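Side-chain contacts in cytoplasmic protein (Cryptococcus neoformans var. grubii serotype A, PDB 7LPO), which is a sterylglucosidase of glycosyl hydrolase family 5 that probably removes glucose from steryl beta-glucosides: residues Q144-R149 with L206-I211; I269-E274 with S450-D455; G544-Q549 with G658-A663; T653-G658 with P712-A717; F28-V31 with S35-L38. All blocks are in the same frame, centred on the assembly; numbering follows the deposited sequence.

Contact 1: residues Q144-R149 with L206-I211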
# COMPACT_ATOMS: atom_id res chain seq x y z
N GLN A 144 3.09 6.49 -3.32
CA GLN A 144 4.29 6.50 -4.15
C GLN A 144 4.85 5.09 -4.20
O GLN A 144 4.61 4.26 -3.31
CB GLN A 144 5.34 7.50 -3.62
CG GLN A 144 6.04 7.06 -2.34
CD GLN A 144 7.17 6.07 -2.58
OE1 GLN A 144 7.85 6.12 -3.59
NE2 GLN A 144 7.37 5.17 -1.64
N ASP A 145 5.60 4.82 -5.26
CA ASP A 145 6.38 3.60 -5.40
C ASP A 145 7.70 4.01 -6.03
O ASP A 145 7.71 4.67 -7.07
CB ASP A 145 5.67 2.56 -6.28
CG ASP A 145 4.35 2.12 -5.70
OD1 ASP A 145 4.36 1.32 -4.74
OD2 ASP A 145 3.30 2.58 -6.21
N VAL A 146 8.80 3.63 -5.39
CA VAL A 146 10.16 3.96 -5.82
C VAL A 146 10.24 5.41 -6.30
O VAL A 146 10.79 5.70 -7.36
CB VAL A 146 10.66 2.97 -6.89
CG1 VAL A 146 10.82 1.59 -6.26
CG2 VAL A 146 9.73 2.88 -8.06
N TRP A 147 9.70 6.30 -5.46
CA TRP A 147 9.74 7.76 -5.55
C TRP A 147 8.77 8.35 -6.57
O TRP A 147 8.02 9.27 -6.23
CB TRP A 147 11.15 8.28 -5.86
CG TRP A 147 11.18 9.80 -5.87
CD1 TRP A 147 11.30 10.60 -6.96
CD2 TRP A 147 11.05 10.67 -4.74
NE1 TRP A 147 11.26 11.92 -6.58
CE2 TRP A 147 11.10 11.99 -5.23
CE3 TRP A 147 10.87 10.47 -3.37
CZ2 TRP A 147 11.00 13.10 -4.39
CZ3 TRP A 147 10.79 11.56 -2.54
CH2 TRP A 147 10.85 12.87 -3.05
N SER A 148 8.78 7.85 -7.81
CA SER A 148 7.98 8.47 -8.86
C SER A 148 7.89 7.56 -10.08
O SER A 148 8.68 6.62 -10.22
CB SER A 148 8.57 9.82 -9.29
OG SER A 148 9.86 9.64 -9.85
N ARG A 149 6.94 7.87 -10.96
CA ARG A 149 6.87 7.17 -12.25
C ARG A 149 8.18 7.28 -13.02
O ARG A 149 8.60 6.34 -13.70
CB ARG A 149 5.75 7.74 -13.12
CG ARG A 149 4.34 7.54 -12.62
CD ARG A 149 3.32 7.92 -13.69
NE ARG A 149 3.37 9.33 -14.08
CZ ARG A 149 3.41 9.77 -15.34
NH1 ARG A 149 3.42 8.92 -16.35
NH2 ARG A 149 3.44 11.07 -15.58
N LEU A 206 20.61 3.70 -7.98
CA LEU A 206 21.25 4.95 -7.59
C LEU A 206 20.26 6.11 -7.44
O LEU A 206 20.41 6.95 -6.54
CB LEU A 206 22.34 5.30 -8.60
CG LEU A 206 23.03 6.66 -8.42
CD1 LEU A 206 23.63 6.74 -7.04
CD2 LEU A 206 24.10 6.91 -9.49
N ALA A 207 19.26 6.19 -8.31
CA ALA A 207 18.37 7.35 -8.24
C ALA A 207 17.59 7.35 -6.93
O ALA A 207 17.57 8.35 -6.20
CB ALA A 207 17.42 7.37 -9.44
N ASN A 208 16.90 6.25 -6.63
CA ASN A 208 16.18 6.15 -5.37
C ASN A 208 17.13 6.24 -4.18
O ASN A 208 16.78 6.80 -3.14
CB ASN A 208 15.40 4.84 -5.30
CG ASN A 208 13.98 4.97 -5.82
OD1 ASN A 208 13.03 5.07 -5.04
ND2 ASN A 208 13.83 4.96 -7.15
N GLN A 209 18.32 5.64 -4.31
CA GLN A 209 19.27 5.66 -3.20
C GLN A 209 19.67 7.10 -2.87
O GLN A 209 19.84 7.46 -1.70
CB GLN A 209 20.51 4.83 -3.53
CG GLN A 209 20.30 3.34 -3.36
CD GLN A 209 21.41 2.52 -4.00
OE1 GLN A 209 21.95 2.87 -5.05
NE2 GLN A 209 21.75 1.41 -3.35
N THR A 210 19.79 7.94 -3.89
CA THR A 210 20.12 9.34 -3.67
C THR A 210 18.90 10.10 -3.17
O THR A 210 18.96 10.79 -2.15
CB THR A 210 20.65 9.96 -4.96
OG1 THR A 210 21.84 9.29 -5.35
CG2 THR A 210 20.94 11.45 -4.76
N ILE A 211 17.78 9.98 -3.89
CA ILE A 211 16.65 10.86 -3.66
C ILE A 211 16.08 10.64 -2.27
O ILE A 211 15.74 11.60 -1.57
CB ILE A 211 15.58 10.65 -4.75
CG1 ILE A 211 16.09 11.20 -6.08
CG2 ILE A 211 14.28 11.35 -4.37
CD1 ILE A 211 15.29 10.72 -7.29
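I211 places its CG2 methyl over the centre of the W147 indole. I211 CG2 lies 3.4 Å from the centroid of the six-membered ring of W147, only 16° off the ring normal, which makes it a CH-pi contact. The I211 CG2 methyl is anti to the backbone N, and this turns it off the helix toward the ring. With CG anti to its own backbone N (chi1 -177°), W147 swings its indole out to the helix, where the two side chains cross at about a right angle.

Beside this pair, N208 ND2 donates to V146 O at 3.1 Å. The donor stands above the carbonyl plane, while the oxygen lies close to the amide plane of N208. W212 NE1 donates to N208 OD1, which settles which way the amide is flipped. Q144 OE1 takes the backbone N of W147 at 2.6 Å, and the NH of the indole is bonded to T160 OG1.

The loop at the C-terminal end of strand 137-143, in the TIM-barrel part of the family 5 fold, thus packs on helix 206-221. Its indole is fixed through the NH and covered by a methyl, and the helix gives its buried V146 carbonyl a polar partner.

Contact 2: residues I269-E274 with S450-D455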
# COMPACT_ATOMS: atom_id res chain seq x y z
N ILE A 269 3.06 8.75 4.31
CA ILE A 269 3.60 8.52 2.99
C ILE A 269 3.79 7.03 2.76
O ILE A 269 4.37 6.33 3.59
CB ILE A 269 4.92 9.28 2.82
CG1 ILE A 269 5.47 9.07 1.41
CG2 ILE A 269 5.94 8.86 3.85
CD1 ILE A 269 6.56 10.07 1.04
N ASN A 270 3.32 6.56 1.61
CA ASN A 270 3.28 5.13 1.34
C ASN A 270 4.68 4.56 1.15
O ASN A 270 5.51 5.14 0.45
CB ASN A 270 2.45 4.88 0.08
CG ASN A 270 2.28 3.39 -0.21
OD1 ASN A 270 1.57 2.70 0.50
ND2 ASN A 270 2.95 2.91 -1.25
N GLU A 271 4.93 3.41 1.81
CA GLU A 271 6.13 2.58 1.66
C GLU A 271 7.39 3.39 1.38
O GLU A 271 8.04 3.21 0.35
CB GLU A 271 5.90 1.55 0.55
CG GLU A 271 4.75 0.60 0.89
CD GLU A 271 4.64 -0.60 -0.02
OE1 GLU A 271 5.41 -0.68 -1.01
OE2 GLU A 271 3.78 -1.47 0.27
N PRO A 272 7.78 4.25 2.31
CA PRO A 272 8.87 5.19 2.03
C PRO A 272 10.21 4.49 1.85
O PRO A 272 10.54 3.54 2.56
CB PRO A 272 8.88 6.09 3.27
CG PRO A 272 8.28 5.24 4.35
CD PRO A 272 7.22 4.41 3.66
N GLY A 273 11.00 4.99 0.90
CA GLY A 273 12.34 4.45 0.70
C GLY A 273 13.31 4.93 1.76
O GLY A 273 13.19 6.02 2.31
N GLU A 274 14.30 4.08 2.05
CA GLU A 274 15.33 4.37 3.04
C GLU A 274 16.59 4.93 2.40
O GLU A 274 17.52 5.31 3.12
CB GLU A 274 15.67 3.12 3.85
CG GLU A 274 14.45 2.25 4.19
CD GLU A 274 14.72 1.23 5.31
OE1 GLU A 274 13.75 0.83 5.99
OE2 GLU A 274 15.89 0.82 5.49
N SER A 450 -1.00 0.83 10.49
CA SER A 450 -1.43 0.47 9.14
C SER A 450 -0.29 -0.16 8.35
O SER A 450 0.06 0.30 7.27
CB SER A 450 -1.98 1.70 8.41
OG SER A 450 -0.99 2.72 8.26
N PRO A 451 0.26 -1.27 8.84
CA PRO A 451 1.28 -1.98 8.05
C PRO A 451 0.68 -2.61 6.80
O PRO A 451 -0.53 -2.83 6.69
CB PRO A 451 1.79 -3.05 9.02
CG PRO A 451 0.54 -3.41 9.82
CD PRO A 451 -0.21 -2.08 9.98
N HIS A 452 1.56 -2.91 5.85
CA HIS A 452 1.20 -3.74 4.71
C HIS A 452 1.73 -5.15 4.92
O HIS A 452 2.71 -5.36 5.64
CB HIS A 452 1.76 -3.15 3.41
CG HIS A 452 1.29 -1.76 3.13
ND1 HIS A 452 1.76 -1.01 2.07
CD2 HIS A 452 0.39 -0.97 3.77
CE1 HIS A 452 1.18 0.17 2.08
NE2 HIS A 452 0.34 0.22 3.09
N PHE A 453 1.05 -6.12 4.32
CA PHE A 453 1.55 -7.49 4.33
C PHE A 453 1.22 -8.16 3.01
O PHE A 453 0.07 -8.15 2.57
CB PHE A 453 0.95 -8.33 5.46
CG PHE A 453 1.41 -9.75 5.42
CD1 PHE A 453 2.59 -10.12 6.04
CD2 PHE A 453 0.70 -10.71 4.72
CE1 PHE A 453 3.04 -11.43 5.99
CE2 PHE A 453 1.16 -12.02 4.68
CZ PHE A 453 2.33 -12.37 5.31
N TYR A 454 2.23 -8.78 2.41
CA TYR A 454 2.05 -9.60 1.22
C TYR A 454 2.67 -10.96 1.45
O TYR A 454 3.75 -11.07 2.04
CB TYR A 454 2.69 -8.95 -0.01
CG TYR A 454 1.92 -7.76 -0.52
CD1 TYR A 454 0.89 -7.91 -1.44
CD2 TYR A 454 2.22 -6.47 -0.08
CE1 TYR A 454 0.17 -6.83 -1.90
CE2 TYR A 454 1.51 -5.39 -0.54
CZ TYR A 454 0.49 -5.57 -1.45
OH TYR A 454 -0.20 -4.49 -1.92
N ASP A 455 1.98 -12.01 0.99
CA ASP A 455 2.58 -13.32 0.77
C ASP A 455 3.64 -13.15 -0.31
O ASP A 455 3.35 -13.29 -1.51
CB ASP A 455 1.49 -14.32 0.39
CG ASP A 455 2.05 -15.70 0.06
OD1 ASP A 455 3.28 -15.90 0.04
OD2 ASP A 455 1.22 -16.59 -0.20
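H452 donates from ND1 to OE2 of E271 at 2.7 Å. The bond is nearly straight, with an N-H...O angle of 166°. It lies close to the ring plane of H452 and uses the anti lone pair of OE2. The carboxylate and ring planes are 50° apart. N270 OD1 comes to the same ring at its edge, 3.0 Å from H452 CE1.

The extended chain of E271 beyond CG carries its carboxylate out to the histidine. E271 OE2 also bonds O1 of a bound Tris molecule, so one oxygen faces both the histidine and the pocket. The hydroxyl of Y454 bonds the Tris nitrogen and E521 OE1.

The next shell sets these groups. R100 NH2 bonds N270 OD1 and so holds the amide beside the histidine. Q428 OE1 takes the backbone N of E271. N270, E271 and P272 form the Asn-Glu-Pro sequence which in family 5 enzymes carries the acid/base glutamate, and the site is consistent with that role.

The two loops follow parallel strands, 263-267 and 447-449, with strand 424-427 between them. E521 of strand 518-522 touches N270, E271 and H452 from a further strand. The contact therefore sits at the C-terminal ends of the strands of a TIM-type barrel, where such enzymes have their active site, while helix 400-419 packs against I269 and P272.

Contact 3: residues G544-Q549 with G658-A663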
# COMPACT_ATOMS: atom_id res chain seq x y z
N GLY A 544 -10.53 -19.28 -17.33
CA GLY A 544 -11.58 -19.14 -16.37
C GLY A 544 -11.41 -19.94 -15.11
O GLY A 544 -12.17 -19.73 -14.22
N ASP A 545 -10.40 -20.79 -15.00
CA ASP A 545 -10.20 -21.59 -13.85
C ASP A 545 -9.26 -20.81 -12.95
O ASP A 545 -8.08 -20.81 -13.17
CB ASP A 545 -9.57 -22.93 -14.22
CG ASP A 545 -9.30 -23.78 -13.01
OD1 ASP A 545 -9.73 -23.39 -11.96
OD2 ASP A 545 -8.68 -24.82 -13.11
N TYR A 546 -9.78 -20.23 -11.87
CA TYR A 546 -8.98 -19.47 -10.95
C TYR A 546 -8.69 -20.18 -9.62
O TYR A 546 -8.46 -19.54 -8.63
CB TYR A 546 -9.66 -18.14 -10.68
CG TYR A 546 -9.57 -17.16 -11.79
CD1 TYR A 546 -8.44 -16.42 -11.97
CD2 TYR A 546 -10.61 -16.99 -12.67
CE1 TYR A 546 -8.34 -15.52 -12.99
CE2 TYR A 546 -10.53 -16.09 -13.69
CZ TYR A 546 -9.39 -15.36 -13.85
OH TYR A 546 -9.27 -14.46 -14.83
N SER A 547 -8.74 -21.51 -9.62
CA SER A 547 -8.46 -22.36 -8.47
C SER A 547 -7.22 -21.92 -7.71
O SER A 547 -7.22 -21.86 -6.48
CB SER A 547 -8.29 -23.81 -8.93
OG SER A 547 -9.41 -24.29 -9.63
N SER A 548 -6.11 -21.70 -8.42
CA SER A 548 -4.87 -21.34 -7.74
C SER A 548 -4.95 -19.94 -7.13
O SER A 548 -4.53 -19.73 -5.99
CB SER A 548 -3.69 -21.43 -8.71
OG SER A 548 -3.33 -22.78 -8.90
N GLN A 549 -5.47 -18.98 -7.88
CA GLN A 549 -5.64 -17.64 -7.33
C GLN A 549 -6.55 -17.67 -6.10
O GLN A 549 -6.32 -16.95 -5.11
CB GLN A 549 -6.19 -16.71 -8.40
CG GLN A 549 -5.21 -16.42 -9.54
CD GLN A 549 -5.27 -17.44 -10.67
OE1 GLN A 549 -5.71 -18.57 -10.48
NE2 GLN A 549 -4.81 -17.03 -11.85
N GLY A 658 -17.08 -10.44 -14.20
CA GLY A 658 -15.85 -9.69 -14.16
C GLY A 658 -14.96 -9.98 -12.96
O GLY A 658 -13.79 -9.60 -12.98
N SER A 659 -15.49 -10.64 -11.92
CA SER A 659 -14.72 -10.95 -10.73
C SER A 659 -13.81 -12.15 -10.96
O SER A 659 -14.11 -13.03 -11.77
CB SER A 659 -15.66 -11.21 -9.55
OG SER A 659 -16.22 -12.52 -9.65
N ARG A 660 -12.69 -12.18 -10.24
CA ARG A 660 -11.77 -13.31 -10.26
C ARG A 660 -11.56 -13.81 -8.84
O ARG A 660 -11.12 -13.05 -7.97
CB ARG A 660 -10.43 -12.93 -10.90
CG ARG A 660 -10.55 -12.38 -12.31
CD ARG A 660 -10.65 -10.87 -12.31
NE ARG A 660 -9.37 -10.21 -12.04
CZ ARG A 660 -8.37 -10.12 -12.91
NH1 ARG A 660 -8.49 -10.68 -14.12
NH2 ARG A 660 -7.24 -9.49 -12.58
N ALA A 661 -11.86 -15.09 -8.60
CA ALA A 661 -11.72 -15.72 -7.29
C ALA A 661 -12.55 -15.00 -6.23
O ALA A 661 -12.13 -14.83 -5.09
CB ALA A 661 -10.25 -15.77 -6.87
N VAL A 662 -13.75 -14.56 -6.63
CA VAL A 662 -14.67 -13.88 -5.72
C VAL A 662 -14.94 -14.72 -4.48
O VAL A 662 -15.14 -14.18 -3.39
CB VAL A 662 -15.97 -13.52 -6.48
CG1 VAL A 662 -16.79 -14.78 -6.76
CG2 VAL A 662 -16.77 -12.50 -5.73
N ALA A 663 -14.96 -16.05 -4.61
CA ALA A 663 -15.25 -16.88 -3.45
C ALA A 663 -14.25 -16.64 -2.32
O ALA A 663 -14.59 -16.83 -1.14
CB ALA A 663 -15.25 -18.35 -3.84
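Y546 and A661 bring the two backbones nearest each other, with their CA atoms 5.9 Å apart. Both residues occupy N-cap positions. Y546 precedes helix 547-559, and A661, with positive phi and psi, precedes helix 662-665. Before the first helix D545 OD1 accepts S547 N in an Asx turn, though D545 is poorly ordered.

The side chain of R660 lies over one face of the Y546 ring. Its CB is 4.0 Å from the centroid of the Y546 ring and 12° off the normal, a CH-pi contact made by the aliphatic stem. R660 CG goes on toward the phenol end, 3.5 Å from Y546 OH. The chain then bends at chi2 (93°) and again at chi3. This carries the guanidinium away from the ring face and beyond its hydroxyl end, with its plane 57° from that of the phenol.

D597 holds both partners: OD1 bonds Y546 OH, and OD2 forms a salt bridge with R660 NH1. R660 NH2 pairs with D589, and Y526 adds a cation-pi contact. Alongside, the CB atoms of Q549 and A661 meet at 4.4 Å, while Q549 NE2 turns aside to Y526 O.

The contact thus joins the starts of two helices. Helix 528-531 packs on S548 and Q549 through M528. A661 and A663 both touch Q550, one residue further along helix 547-559.

Contact 4: residues T653-G658 with P712-A717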
# COMPACT_ATOMS: atom_id res chain seq x y z
N THR A 653 -25.16 -10.88 -11.48
CA THR A 653 -24.13 -10.40 -12.40
C THR A 653 -23.28 -9.29 -11.79
O THR A 653 -22.10 -9.17 -12.11
CB THR A 653 -24.78 -9.91 -13.69
OG1 THR A 653 -25.36 -11.03 -14.38
CG2 THR A 653 -23.77 -9.23 -14.60
N LEU A 654 -23.87 -8.46 -10.93
CA LEU A 654 -23.10 -7.40 -10.28
C LEU A 654 -21.96 -7.98 -9.46
O LEU A 654 -20.82 -7.49 -9.51
CB LEU A 654 -24.02 -6.56 -9.39
CG LEU A 654 -23.33 -5.47 -8.57
CD1 LEU A 654 -22.83 -4.36 -9.46
CD2 LEU A 654 -24.29 -4.93 -7.51
N ILE A 655 -22.23 -9.02 -8.67
CA ILE A 655 -21.23 -9.53 -7.75
C ILE A 655 -20.38 -10.66 -8.33
O ILE A 655 -19.42 -11.09 -7.68
CB ILE A 655 -21.88 -10.02 -6.44
CG1 ILE A 655 -22.99 -11.04 -6.72
CG2 ILE A 655 -22.45 -8.83 -5.65
CD1 ILE A 655 -23.65 -11.57 -5.48
N LEU A 656 -20.68 -11.12 -9.52
CA LEU A 656 -19.93 -12.22 -10.11
C LEU A 656 -19.23 -11.86 -11.41
O LEU A 656 -18.09 -12.26 -11.63
CB LEU A 656 -20.85 -13.42 -10.38
CG LEU A 656 -21.56 -14.06 -9.20
CD1 LEU A 656 -22.46 -15.19 -9.70
CD2 LEU A 656 -20.55 -14.57 -8.18
N ASP A 657 -19.90 -11.14 -12.30
CA ASP A 657 -19.39 -10.96 -13.66
C ASP A 657 -18.22 -9.99 -13.67
O ASP A 657 -18.35 -8.85 -13.21
CB ASP A 657 -20.50 -10.47 -14.57
CG ASP A 657 -20.16 -10.59 -16.03
OD1 ASP A 657 -19.61 -11.64 -16.42
OD2 ASP A 657 -20.44 -9.64 -16.78
N GLY A 658 -17.08 -10.44 -14.20
CA GLY A 658 -15.85 -9.69 -14.16
C GLY A 658 -14.96 -9.98 -12.96
O GLY A 658 -13.79 -9.60 -12.98
N PRO A 712 -22.44 -13.11 2.68
CA PRO A 712 -22.48 -12.83 1.24
C PRO A 712 -23.37 -13.80 0.47
O PRO A 712 -23.30 -15.02 0.65
CB PRO A 712 -21.01 -12.94 0.81
CG PRO A 712 -20.40 -13.88 1.81
CD PRO A 712 -21.14 -13.66 3.12
N PHE A 713 -24.19 -13.24 -0.42
CA PHE A 713 -24.89 -14.04 -1.42
C PHE A 713 -23.92 -14.95 -2.17
O PHE A 713 -24.30 -16.04 -2.61
CB PHE A 713 -25.59 -13.14 -2.44
CG PHE A 713 -26.78 -12.41 -1.91
CD1 PHE A 713 -27.65 -13.00 -1.01
CD2 PHE A 713 -27.05 -11.12 -2.33
CE1 PHE A 713 -28.75 -12.32 -0.53
CE2 PHE A 713 -28.14 -10.43 -1.86
CZ PHE A 713 -29.00 -11.04 -0.95
N VAL A 714 -22.69 -14.49 -2.37
CA VAL A 714 -21.68 -15.25 -3.10
C VAL A 714 -21.55 -16.66 -2.53
O VAL A 714 -21.31 -17.62 -3.28
CB VAL A 714 -20.33 -14.50 -3.06
CG1 VAL A 714 -19.19 -15.45 -3.26
CG2 VAL A 714 -20.31 -13.40 -4.08
N HIS A 715 -21.67 -16.81 -1.21
CA HIS A 715 -21.53 -18.11 -0.57
C HIS A 715 -22.83 -18.70 -0.05
O HIS A 715 -22.92 -19.92 0.12
CB HIS A 715 -20.57 -18.02 0.63
CG HIS A 715 -19.15 -17.75 0.24
ND1 HIS A 715 -18.33 -18.72 -0.29
CD2 HIS A 715 -18.42 -16.62 0.28
CE1 HIS A 715 -17.14 -18.20 -0.54
NE2 HIS A 715 -17.17 -16.92 -0.21
N TYR A 716 -23.83 -17.87 0.24
CA TYR A 716 -24.98 -18.30 1.03
C TYR A 716 -26.32 -18.09 0.32
O TYR A 716 -27.37 -18.38 0.91
CB TYR A 716 -24.98 -17.56 2.37
CG TYR A 716 -23.79 -17.88 3.26
CD1 TYR A 716 -23.61 -19.15 3.80
CD2 TYR A 716 -22.84 -16.92 3.55
CE1 TYR A 716 -22.53 -19.45 4.60
CE2 TYR A 716 -21.75 -17.20 4.36
CZ TYR A 716 -21.60 -18.47 4.88
OH TYR A 716 -20.52 -18.76 5.68
N ALA A 717 -26.32 -17.62 -0.92
CA ALA A 717 -27.58 -17.43 -1.62
C ALA A 717 -28.24 -18.78 -1.90
O ALA A 717 -27.58 -19.82 -2.04
CB ALA A 717 -27.35 -16.68 -2.93
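I655 reaches F713 and V714 through a chain that is turned at its root and straight beyond it. CG1 sits between the backbone N and the carbonyl carbon (chi1 54°), the more crowded place for a branch on a helix. Chi2 is 179°, which sends CD1 straight out toward the facing helix. V714 CG2, anti to its carbonyl carbon, is the branch that faces I655 and L656.

The CD1 methyl of I655 has two neighbours. I655 CD1 is 3.9 Å from F713 CB, so the contact is with the stem of the phenylalanine and not with its ring. The side chains of I655 and F713 cross at about a right angle. I655 CD1 also lies 4.1 Å from V714 CG2, and here the two side chains run past each other in opposite directions. L656 adds a second touch from the same helix, with its CD2 at 4.3 Å from V714 CG2. The CA atoms of I655 and V714 are 7.4 Å apart, the nearest pair across the contact.

V662 of helix 662-665 packs against both L656 and V714, and A93 of helix 83-93 touches I655. The contact joins helix 652-656 to helix 713-716, which falls in the sequence region assigned to the family 5 C-terminal domain.

Two backbone carbonyls have side-chain donors from outside: W94 NE1 bonds I655 O, and R777 NH1 bonds V714 O. Across the two helices the contact is purely apolar. Its cohesion should come from dispersion and the exclusion of water, with no polar pairing between the two helices.

Contact 5: residues F28-V31 with S35-L38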
# COMPACT_ATOMS: atom_id res chain seq x y z
N PHE A 28 -11.55 -0.32 16.71
CA PHE A 28 -12.44 0.77 16.36
C PHE A 28 -13.77 0.57 17.07
O PHE A 28 -14.25 -0.56 17.20
CB PHE A 28 -12.68 0.81 14.85
CG PHE A 28 -11.46 1.14 14.03
CD1 PHE A 28 -10.76 2.31 14.23
CD2 PHE A 28 -11.06 0.28 13.02
CE1 PHE A 28 -9.66 2.61 13.44
CE2 PHE A 28 -9.95 0.57 12.23
CZ PHE A 28 -9.25 1.75 12.44
N GLN A 29 -14.38 1.67 17.49
CA GLN A 29 -15.68 1.59 18.15
C GLN A 29 -16.59 2.71 17.68
O GLN A 29 -16.14 3.84 17.46
CB GLN A 29 -15.56 1.71 19.67
CG GLN A 29 -14.71 0.69 20.35
CD GLN A 29 -14.37 1.14 21.76
OE1 GLN A 29 -13.61 2.09 21.95
NE2 GLN A 29 -14.95 0.48 22.74
N ASP A 30 -17.89 2.41 17.55
CA ASP A 30 -18.89 3.43 17.32
C ASP A 30 -19.30 4.02 18.67
O ASP A 30 -18.83 3.59 19.72
CB ASP A 30 -20.08 2.86 16.54
CG ASP A 30 -20.91 1.87 17.33
OD1 ASP A 30 -20.71 1.70 18.56
OD2 ASP A 30 -21.79 1.24 16.69
N VAL A 31 -20.19 5.02 18.64
CA VAL A 31 -20.52 5.76 19.86
C VAL A 31 -21.31 4.94 20.86
O VAL A 31 -21.44 5.34 22.02
CB VAL A 31 -21.28 7.05 19.50
CG1 VAL A 31 -20.44 7.91 18.56
CG2 VAL A 31 -22.64 6.72 18.90
N SER A 35 -17.64 -2.85 18.82
CA SER A 35 -16.38 -3.02 18.10
C SER A 35 -16.65 -3.12 16.61
O SER A 35 -17.45 -3.95 16.17
CB SER A 35 -15.65 -4.27 18.58
OG SER A 35 -15.29 -4.17 19.94
N LEU A 36 -15.98 -2.28 15.83
CA LEU A 36 -16.17 -2.25 14.38
C LEU A 36 -15.01 -2.94 13.68
O LEU A 36 -13.85 -2.84 14.11
CB LEU A 36 -16.28 -0.81 13.88
CG LEU A 36 -17.34 0.06 14.54
CD1 LEU A 36 -17.27 1.48 14.03
CD2 LEU A 36 -18.73 -0.52 14.31
N VAL A 37 -15.32 -3.63 12.58
CA VAL A 37 -14.31 -4.20 11.70
C VAL A 37 -14.48 -3.55 10.33
O VAL A 37 -15.57 -3.60 9.75
CB VAL A 37 -14.43 -5.73 11.59
CG1 VAL A 37 -13.44 -6.26 10.53
CG2 VAL A 37 -14.18 -6.39 12.94
N LEU A 38 -13.40 -2.93 9.84
CA LEU A 38 -13.42 -2.21 8.57
C LEU A 38 -12.66 -3.02 7.54
O LEU A 38 -11.47 -3.31 7.71
CB LEU A 38 -12.81 -0.82 8.71
CG LEU A 38 -13.54 0.12 9.66
CD1 LEU A 38 -12.72 1.41 9.80
CD2 LEU A 38 -14.96 0.43 9.18
O HOH W 1 -11.10 -2.91 15.00
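L36 lies against F28 and D30 in a short antiparallel beta hairpin, the weakly bonded strand 28-29 with the start of strand 35-43. CB of L36 starts on the F28 side, 4.1 Å from F28 CB. L36 CG comes to the Q29-D30 peptide, 3.9 Å from D30 N. At the tip L36 CD1 meets D30 N at 3.7 Å and also brushes D30 CB. With chi1 -55° and chi2 175°, the leucine thus lays its CG and CD1 against the peptide between Q29 and D30. I21 and A672 touch L36 from outside the hairpin.

F28 turns its ring toward the other leucine. The ring meets L38 CD1 obliquely, with F28 CE2 at 3.8 Å from that methyl, and the side chains cross at about a right angle.

Q29 and S35 form a non-hydrogen-bonded pair, and S35 OG bonds G675 O. D30 makes a salt bridge with R34 in the connecting turn.

One direct backbone bond joins the strands: L36 N donates to F28 O at 2.8 Å, almost straight at 173°. The return link runs through a water. The water oxygen accepts from F28 N at 3.1 Å. The same water oxygen donates to L36 O at 2.9 Å.

From the N terminus, contact 5 closes first, across a three-residue turn. Its hairpin leads into strand 35-43, which pairs with strands 98-104, 567-570 and 669-673. Contact 1 then closes a longer excursion, from the loop after strand 137-143 to helix 206-221. Contact 2 follows in series and joins the loops after strands 263-267 and 447-449. Contacts 1 and 2 touch, with Q144 NE2 probably bonded to N270 O. The last two contacts cross: 544-549 pairs with 658-663, while 653-658 pairs with 712-717. They share G658 and touch. Together they tie helix 547-559 to helix 713-716. Contact 5 stands apart, its nearest atoms about 8 Å from contact 2.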